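Local coordinates for STING-associated CdnE c-di-GMP synthase (Flavobacteriaceae, PDB 6WT8), which synthesises the cyclic dinucleotide c-di-GMP, probably as the nucleotide second messenger that a partner STING protein senses in bacterial CBASS anti-phage defence, at residues Gln2-Tyr5 with Leu6-Ile9; Arg15-Pro18 with Asp19-Met23; Ile304-Gln307 with Glu308-Ile312. All blocks are in the same frame, centred on the assembly; numbering follows the deposited sequence.

Contact 1: residues Gln2-Tyr5 with Leu6-Ile9; sequences QKNY and LELI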
loop_
_atom_site.group_PDB
_atom_site.type_symbol
_atom_site.label_atom_id
_atom_site.label_comp_id
_atom_site.label_asym_id
_atom_site.label_seq_id
_atom_site.Cartn_x
_atom_site.Cartn_y
_atom_site.Cartn_z
ATOM N N GLN A 2 -24.459 -2.993 -20.118
ATOM C CA GLN A 2 -23.786 -3.517 -21.294
ATOM C C GLN A 2 -22.412 -4.120 -20.987
ATOM O O GLN A 2 -21.664 -4.423 -21.920
ATOM C CB GLN A 2 -23.653 -2.413 -22.347
ATOM C CG GLN A 2 -24.949 -2.117 -23.087
ATOM C CD GLN A 2 -25.449 -3.318 -23.871
ATOM O OE1 GLN A 2 -26.403 -3.989 -23.466
ATOM N NE2 GLN A 2 -24.801 -3.597 -24.997
ATOM N N LYS A 3 -22.078 -4.337 -19.716
ATOM C CA LYS A 3 -20.764 -4.870 -19.383
ATOM C C LYS A 3 -20.606 -6.291 -19.895
ATOM O O LYS A 3 -21.518 -7.116 -19.772
ATOM C CB LYS A 3 -20.548 -4.842 -17.875
ATOM C CG LYS A 3 -20.344 -3.399 -17.352
ATOM C CD LYS A 3 -20.360 -3.280 -15.847
ATOM C CE LYS A 3 -19.001 -3.614 -15.250
ATOM N NZ LYS A 3 -17.799 -2.825 -15.805
ATOM N N ASN A 4 -19.419 -6.591 -20.432
ATOM C CA ASN A 4 -19.103 -7.924 -20.945
ATOM C C ASN A 4 -18.248 -8.607 -19.880
ATOM O O ASN A 4 -17.031 -8.413 -19.851
ATOM C CB ASN A 4 -18.363 -7.814 -22.272
ATOM C CG ASN A 4 -18.113 -9.152 -22.918
ATOM O OD1 ASN A 4 -18.034 -10.174 -22.253
ATOM N ND2 ASN A 4 -17.974 -9.149 -24.238
ATOM N N TYR A 5 -18.875 -9.442 -19.045
ATOM C CA TYR A 5 -18.123 -10.001 -17.917
ATOM C C TYR A 5 -17.163 -11.089 -18.360
ATOM O O TYR A 5 -16.120 -11.297 -17.727
ATOM C CB TYR A 5 -19.070 -10.503 -16.844
ATOM C CG TYR A 5 -19.742 -9.356 -16.166
ATOM C CD1 TYR A 5 -19.069 -8.575 -15.262
ATOM C CD2 TYR A 5 -21.029 -8.991 -16.513
ATOM C CE1 TYR A 5 -19.673 -7.464 -14.694
ATOM C CE2 TYR A 5 -21.664 -7.935 -15.924
ATOM C CZ TYR A 5 -20.981 -7.166 -15.010
ATOM O OH TYR A 5 -21.661 -6.087 -14.455
ATOM N N LEU A 6 -17.467 -11.776 -19.450
ATOM C CA LEU A 6 -16.513 -12.751 -19.986
ATOM C C LEU A 6 -15.199 -12.081 -20.364
ATOM O O LEU A 6 -14.114 -12.566 -20.020
ATOM C CB LEU A 6 -17.130 -13.479 -21.190
ATOM C CG LEU A 6 -16.155 -14.488 -21.781
ATOM C CD1 LEU A 6 -15.967 -15.526 -20.699
ATOM C CD2 LEU A 6 -16.717 -15.132 -23.033
ATOM N N GLU A 7 -15.272 -10.942 -21.058
ATOM C CA GLU A 7 -14.060 -10.222 -21.416
ATOM C C GLU A 7 -13.346 -9.701 -20.170
ATOM O O GLU A 7 -12.116 -9.740 -20.089
ATOM C CB GLU A 7 -14.405 -9.077 -22.368
ATOM C CG GLU A 7 -13.188 -8.327 -22.888
ATOM C CD GLU A 7 -13.507 -7.378 -24.054
ATOM O OE1 GLU A 7 -14.708 -7.067 -24.279
ATOM O OE2 GLU A 7 -12.544 -6.955 -24.742
ATOM N N LEU A 8 -14.114 -9.240 -19.177
ATOM C CA LEU A 8 -13.530 -8.732 -17.940
ATOM C C LEU A 8 -12.824 -9.844 -17.175
ATOM O O LEU A 8 -11.714 -9.639 -16.653
ATOM C CB LEU A 8 -14.594 -8.065 -17.062
ATOM C CG LEU A 8 -15.063 -6.694 -17.561
ATOM C CD1 LEU A 8 -16.334 -6.242 -16.782
ATOM C CD2 LEU A 8 -13.888 -5.710 -17.480
ATOM N N ILE A 9 -13.455 -11.030 -17.108
ATOM C CA ILE A 9 -12.820 -12.169 -16.446
ATOM C C ILE A 9 -11.492 -12.506 -17.120
ATOM O O ILE A 9 -10.472 -12.729 -16.444
ATOM C CB ILE A 9 -13.760 -13.385 -16.436
ATOM C CG1 ILE A 9 -14.927 -13.149 -15.447
ATOM C CG2 ILE A 9 -12.975 -14.661 -16.091
ATOM C CD1 ILE A 9 -16.129 -14.079 -15.691
#
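Asn4 carries its amide group trans to its own backbone N (chi1 -175°), which brings OD1 forward to the amide of Glu7 in the first helical turn. There Glu7 N donates to Asn4 OD1 at 3.1 Å in a nearly straight bond (167°), although the donor stands well above the plane of the amide. The side chain of Glu7 crosses that of Asn4 at about a right angle, its CB packed against Asn4 CG at 3.7 Å. One residue on, the backbone takes over: Leu8 N donates to Asn4 O, and Ile9 N to Tyr5 O at 2.7 Å. Leu8 lies alongside Tyr5, pointing the same way, with its CD1 3.9 Å from Tyr5 CD1 in an oblique approach to the ring. The same methyl is met by the curled end of Lys3, whose NZ comes within 3.8 Å of Leu8 CD1 while its charge is paired with Glu349. Tyr5 OH in turn bonds to Asp356, so both polar ends tie this N-terminal turn to helix 336-360, and Leu8 and Ile9 rest on helix 46-56. An asparagine accepting from the amide three residues ahead is the classic helix N-cap, here opening helix 5-16.

Contact 2: residues Arg15-Pro18 with Asp19-Met23; sequences RSNP and DLVQM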
loop_
_atom_site.group_PDB
_atom_site.type_symbol
_atom_site.label_atom_id
_atom_site.label_comp_id
_atom_site.label_asym_id
_atom_site.label_seq_id
_atom_site.Cartn_x
_atom_site.Cartn_y
_atom_site.Cartn_z
ATOM N N ARG A 15 -3.931 -10.621 -15.826
ATOM C CA ARG A 15 -3.142 -9.811 -14.901
ATOM C C ARG A 15 -2.759 -10.570 -13.647
ATOM O O ARG A 15 -1.700 -10.312 -13.057
ATOM C CB ARG A 15 -3.968 -8.575 -14.486
ATOM C CG ARG A 15 -4.195 -7.600 -15.613
ATOM C CD ARG A 15 -4.864 -6.300 -15.150
ATOM N NE ARG A 15 -6.158 -6.443 -14.483
ATOM C CZ ARG A 15 -7.334 -6.108 -15.020
ATOM N NH1 ARG A 15 -7.424 -5.722 -16.312
ATOM N NH2 ARG A 15 -8.421 -6.168 -14.294
ATOM N N SER A 16 -3.630 -11.465 -13.201
ATOM C CA SER A 16 -3.604 -12.002 -11.851
ATOM C C SER A 16 -3.225 -13.471 -11.769
ATOM O O SER A 16 -2.572 -13.885 -10.815
ATOM C CB SER A 16 -4.987 -11.863 -11.195
ATOM O OG SER A 16 -5.334 -10.512 -10.967
ATOM N N ASN A 17 -3.702 -14.293 -12.694
ATOM C CA ASN A 17 -3.541 -15.739 -12.517
ATOM C C ASN A 17 -3.698 -16.389 -13.884
ATOM O O ASN A 17 -4.653 -17.179 -14.105
ATOM C CB ASN A 17 -4.588 -16.242 -11.515
ATOM C CG ASN A 17 -4.450 -17.730 -11.211
ATOM O OD1 ASN A 17 -3.399 -18.329 -11.447
ATOM N ND2 ASN A 17 -5.509 -18.326 -10.693
ATOM N N PRO A 18 -2.784 -16.119 -14.821
ATOM C CA PRO A 18 -2.992 -16.609 -16.189
ATOM C C PRO A 18 -2.969 -18.114 -16.301
ATOM O O PRO A 18 -3.541 -18.641 -17.258
ATOM C CB PRO A 18 -1.828 -15.977 -16.980
ATOM C CG PRO A 18 -0.797 -15.661 -15.936
ATOM C CD PRO A 18 -1.617 -15.223 -14.742
ATOM N N ASP A 19 -2.297 -18.816 -15.395
ATOM C CA ASP A 19 -2.240 -20.274 -15.475
ATOM C C ASP A 19 -3.333 -20.948 -14.681
ATOM O O ASP A 19 -3.382 -22.190 -14.653
ATOM C CB ASP A 19 -0.902 -20.756 -14.977
ATOM C CG ASP A 19 0.224 -20.360 -15.913
ATOM O OD1 ASP A 19 -0.018 -20.357 -17.148
ATOM O OD2 ASP A 19 1.311 -20.028 -15.399
ATOM N N LEU A 20 -4.225 -20.161 -14.072
ATOM C CA LEU A 20 -5.413 -20.701 -13.393
ATOM C C LEU A 20 -5.031 -21.681 -12.283
ATOM O O LEU A 20 -5.615 -22.769 -12.136
ATOM C CB LEU A 20 -6.398 -21.337 -14.384
ATOM C CG LEU A 20 -6.857 -20.415 -15.517
ATOM C CD1 LEU A 20 -7.943 -21.085 -16.393
ATOM C CD2 LEU A 20 -7.360 -19.102 -14.942
ATOM N N VAL A 21 -4.053 -21.265 -11.478
ATOM C CA VAL A 21 -3.703 -22.049 -10.309
ATOM C C VAL A 21 -4.832 -21.929 -9.288
ATOM O O VAL A 21 -5.611 -20.967 -9.282
ATOM C CB VAL A 21 -2.352 -21.620 -9.698
ATOM C CG1 VAL A 21 -1.252 -21.642 -10.790
ATOM C CG2 VAL A 21 -2.471 -20.327 -9.003
ATOM N N GLN A 22 -4.956 -22.950 -8.442
ATOM C CA GLN A 22 -5.960 -22.917 -7.390
ATOM C C GLN A 22 -5.725 -21.733 -6.475
ATOM O O GLN A 22 -4.616 -21.545 -5.979
ATOM C CB GLN A 22 -5.888 -24.214 -6.600
ATOM C CG GLN A 22 -6.903 -24.333 -5.496
ATOM C CD GLN A 22 -8.294 -24.405 -6.012
ATOM O OE1 GLN A 22 -8.658 -25.380 -6.680
ATOM N NE2 GLN A 22 -9.109 -23.399 -5.696
HETATM N N MSE A 23 -6.773 -20.931 -6.273
HETATM C CA MSE A 23 -6.723 -19.769 -5.368
HETATM C C MSE A 23 -7.528 -20.159 -4.157
HETATM O O MSE A 23 -8.506 -20.875 -4.283
HETATM C CB MSE A 23 -7.318 -18.517 -6.004
HETATM C CG MSE A 23 -6.660 -18.118 -7.325
HETATM SE SE MSE A 23 -4.912 -17.376 -6.944
HETATM C CE MSE A 23 -5.366 -15.636 -6.142
HETATM O O HOH W 1 -1.031 -18.027 -12.841
#
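Asn17 sets its carboxamide alongside the backbone of Val21 and holds it at two points, its CG trans to the backbone N (chi1 -177°), which turns the amide toward Val21. Asn17 OD1 accepts from Val21 N at 3.0 Å, and Asn17 ND2 donates to Val21 O at 3.0 Å. The second bond lies close to the amide plane of Asn17 and uses a lone pair of the Val21 carbonyl, whereas in the first the donor is tilted 17° from the plane of the Asn17 carboxamide. The two side chains are inclined to each other, and Val21 CG2 leans on Asn17 OD1 at 3.3 Å. Past the other end of the amide, the CG of Met23, a selenomethionine, lies 3.6 Å from Asn17 ND2. A type I beta turn from Asn17 to Leu20 brings the partners round: it is closed by Leu20 N donating to Asn17 O at 3.0 Å. A water donates a hydrogen bond to Asn17 OD1 and accepts one from Asp19 N, bridging side chain and turn. Pro18, in the turn, rests on Tyr62 and Met23, beyond it, on Pro60, both of helix 60-81. With both amide ends engaged, the Asn17 carboxamide is fixed in its rotation.

Contact 3: residues Ile304-Gln307 with Glu308-Ile312; sequences ILYQ and ELTNI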
loop_
_atom_site.group_PDB
_atom_site.type_symbol
_atom_site.label_atom_id
_atom_site.label_comp_id
_atom_site.label_asym_id
_atom_site.label_seq_id
_atom_site.Cartn_x
_atom_site.Cartn_y
_atom_site.Cartn_z
ATOM N N ILE A 304 -21.884 -2.229 -0.175
ATOM C CA ILE A 304 -21.216 -1.382 0.836
ATOM C C ILE A 304 -20.333 -0.342 0.165
ATOM O O ILE A 304 -20.331 0.843 0.515
ATOM C CB ILE A 304 -20.382 -2.258 1.786
ATOM C CG1 ILE A 304 -21.276 -3.048 2.687
ATOM C CG2 ILE A 304 -19.348 -1.416 2.626
ATOM C CD1 ILE A 304 -22.111 -2.256 3.659
ATOM N N LEU A 305 -19.538 -0.788 -0.799
ATOM C CA LEU A 305 -18.657 0.125 -1.525
ATOM C C LEU A 305 -19.449 1.173 -2.303
ATOM O O LEU A 305 -19.082 2.364 -2.300
ATOM C CB LEU A 305 -17.753 -0.669 -2.443
ATOM C CG LEU A 305 -16.661 -1.455 -1.705
ATOM C CD1 LEU A 305 -15.970 -2.392 -2.723
ATOM C CD2 LEU A 305 -15.603 -0.469 -1.150
ATOM N N TYR A 306 -20.529 0.760 -2.980
ATOM C CA TYR A 306 -21.356 1.729 -3.688
ATOM C C TYR A 306 -21.914 2.763 -2.734
ATOM O O TYR A 306 -21.887 3.964 -3.038
ATOM C CB TYR A 306 -22.482 1.026 -4.435
ATOM C CG TYR A 306 -23.420 1.981 -5.107
ATOM C CD1 TYR A 306 -23.085 2.610 -6.269
ATOM C CD2 TYR A 306 -24.700 2.190 -4.613
ATOM C CE1 TYR A 306 -23.913 3.495 -6.903
ATOM C CE2 TYR A 306 -25.550 3.099 -5.246
ATOM C CZ TYR A 306 -25.140 3.735 -6.400
ATOM O OH TYR A 306 -25.970 4.601 -7.059
ATOM N N GLN A 307 -22.411 2.320 -1.574
ATOM C CA GLN A 307 -22.919 3.267 -0.593
ATOM C C GLN A 307 -21.816 4.226 -0.132
ATOM O O GLN A 307 -22.042 5.423 -0.004
ATOM C CB GLN A 307 -23.540 2.514 0.587
ATOM C CG GLN A 307 -24.766 1.719 0.253
ATOM C CD GLN A 307 -25.109 0.759 1.434
ATOM O OE1 GLN A 307 -25.206 1.196 2.580
ATOM N NE2 GLN A 307 -25.219 -0.537 1.157
ATOM N N GLU A 308 -20.618 3.727 0.113
ATOM C CA GLU A 308 -19.567 4.612 0.575
ATOM C C GLU A 308 -19.196 5.641 -0.485
ATOM O O GLU A 308 -19.035 6.838 -0.173
ATOM C CB GLU A 308 -18.344 3.784 0.942
ATOM C CG GLU A 308 -17.147 4.623 1.360
ATOM C CD GLU A 308 -17.374 5.380 2.679
ATOM O OE1 GLU A 308 -18.329 5.074 3.410
ATOM O OE2 GLU A 308 -16.547 6.269 2.964
ATOM N N LEU A 309 -19.017 5.210 -1.748
ATOM C CA LEU A 309 -18.696 6.212 -2.776
ATOM C C LEU A 309 -19.818 7.213 -2.952
ATOM O O LEU A 309 -19.540 8.408 -3.098
ATOM C CB LEU A 309 -18.386 5.543 -4.104
ATOM C CG LEU A 309 -17.209 4.558 -4.071
ATOM C CD1 LEU A 309 -16.874 4.144 -5.492
ATOM C CD2 LEU A 309 -15.982 5.105 -3.442
ATOM N N THR A 310 -21.085 6.760 -2.901
ATOM C CA THR A 310 -22.220 7.678 -2.972
ATOM C C THR A 310 -22.181 8.710 -1.854
ATOM O O THR A 310 -22.440 9.909 -2.092
ATOM C CB THR A 310 -23.504 6.827 -2.929
ATOM O OG1 THR A 310 -23.499 6.081 -4.142
ATOM C CG2 THR A 310 -24.723 7.733 -2.830
ATOM N N ASN A 311 -21.831 8.286 -0.637
ATOM C CA ASN A 311 -21.741 9.206 0.500
ATOM C C ASN A 311 -20.600 10.182 0.317
ATOM O O ASN A 311 -20.725 11.370 0.653
ATOM C CB ASN A 311 -21.502 8.429 1.802
ATOM C CG ASN A 311 -22.729 7.609 2.248
ATOM O OD1 ASN A 311 -23.841 7.816 1.767
ATOM N ND2 ASN A 311 -22.512 6.682 3.176
ATOM N N ILE A 312 -19.483 9.711 -0.238
ATOM C CA ILE A 312 -18.380 10.642 -0.520
ATOM C C ILE A 312 -18.793 11.718 -1.512
ATOM O O ILE A 312 -18.404 12.891 -1.358
ATOM C CB ILE A 312 -17.147 9.866 -1.008
ATOM C CG1 ILE A 312 -16.584 9.116 0.197
ATOM C CG2 ILE A 312 -16.086 10.805 -1.723
ATOM C CD1 ILE A 312 -15.528 8.098 -0.254
#
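Thr310 lays its hydroxyl over a face of the Tyr306 ring, one turn apart on the regular alpha-helix 300-314. Thr310 OG1 stands 3.6 Å above the ring plane, over its centre, and the ring carbon nearest to it is CZ. The same hydroxyl donates back to the main chain, to Tyr306 O at 2.9 Å, so its hydrogen points at that carbonyl and not at the ring. Thr310 N also donates to Tyr306 O, so two bonds grip that one oxygen. The ring reaches its place because Tyr306 CG is trans to the backbone N (chi1 176°), and Thr310 OG1 sits beside its own N (chi1 -66°). Replacing Tyr306 with alanine would probably leave the Thr310 hydroxyl without the ring beneath it and open a gap against helix 336-360, while the backbone bonds remained.

Around this pair the helix ladder continues: Leu309 N donates to Leu305 O at 2.9 Å, and Glu308 N and Asn311 N donate to Ile304 O and Gln307 O. Leu309 CG also lies 3.4 Å from Leu305 O. Further out, Tyr306 rests on Asp351 and Ile354 and Leu309 on Leu346 and Leu350, all of helix 336-360, while Leu305 packs on helix 253-266. The buried Glu308 gives its OE2 a partner in Tyr318 OH, and Gln307 NE2 bonds back to Ser303 OG. On the carbonyl shared by the two donors, Thr310 N and Thr310 OG1 approach Tyr306 O from opposite faces of its plane.

Contacts 1 and 2 mark the two ends of helix 5-16, one at its capped start and the other at the turn that follows it; their centres lie 18 Å apart, on the same side of the chain's centre. Contact 3 sits on a different helix, its centre 23 Å from that of contact 1 and 30 Å from that of contact 2. No two of them touch: the nearest atoms of contacts 1 and 2 are about 5 Å apart, those of contacts 1 and 3 about 12 Å. Helix 336-360 joins the latter two, taking Lys3 and Tyr5 from one and Tyr306 and Leu309 from the other. Arg15 pairs with Asp266 of helix 253-266, on which Leu305 also packs.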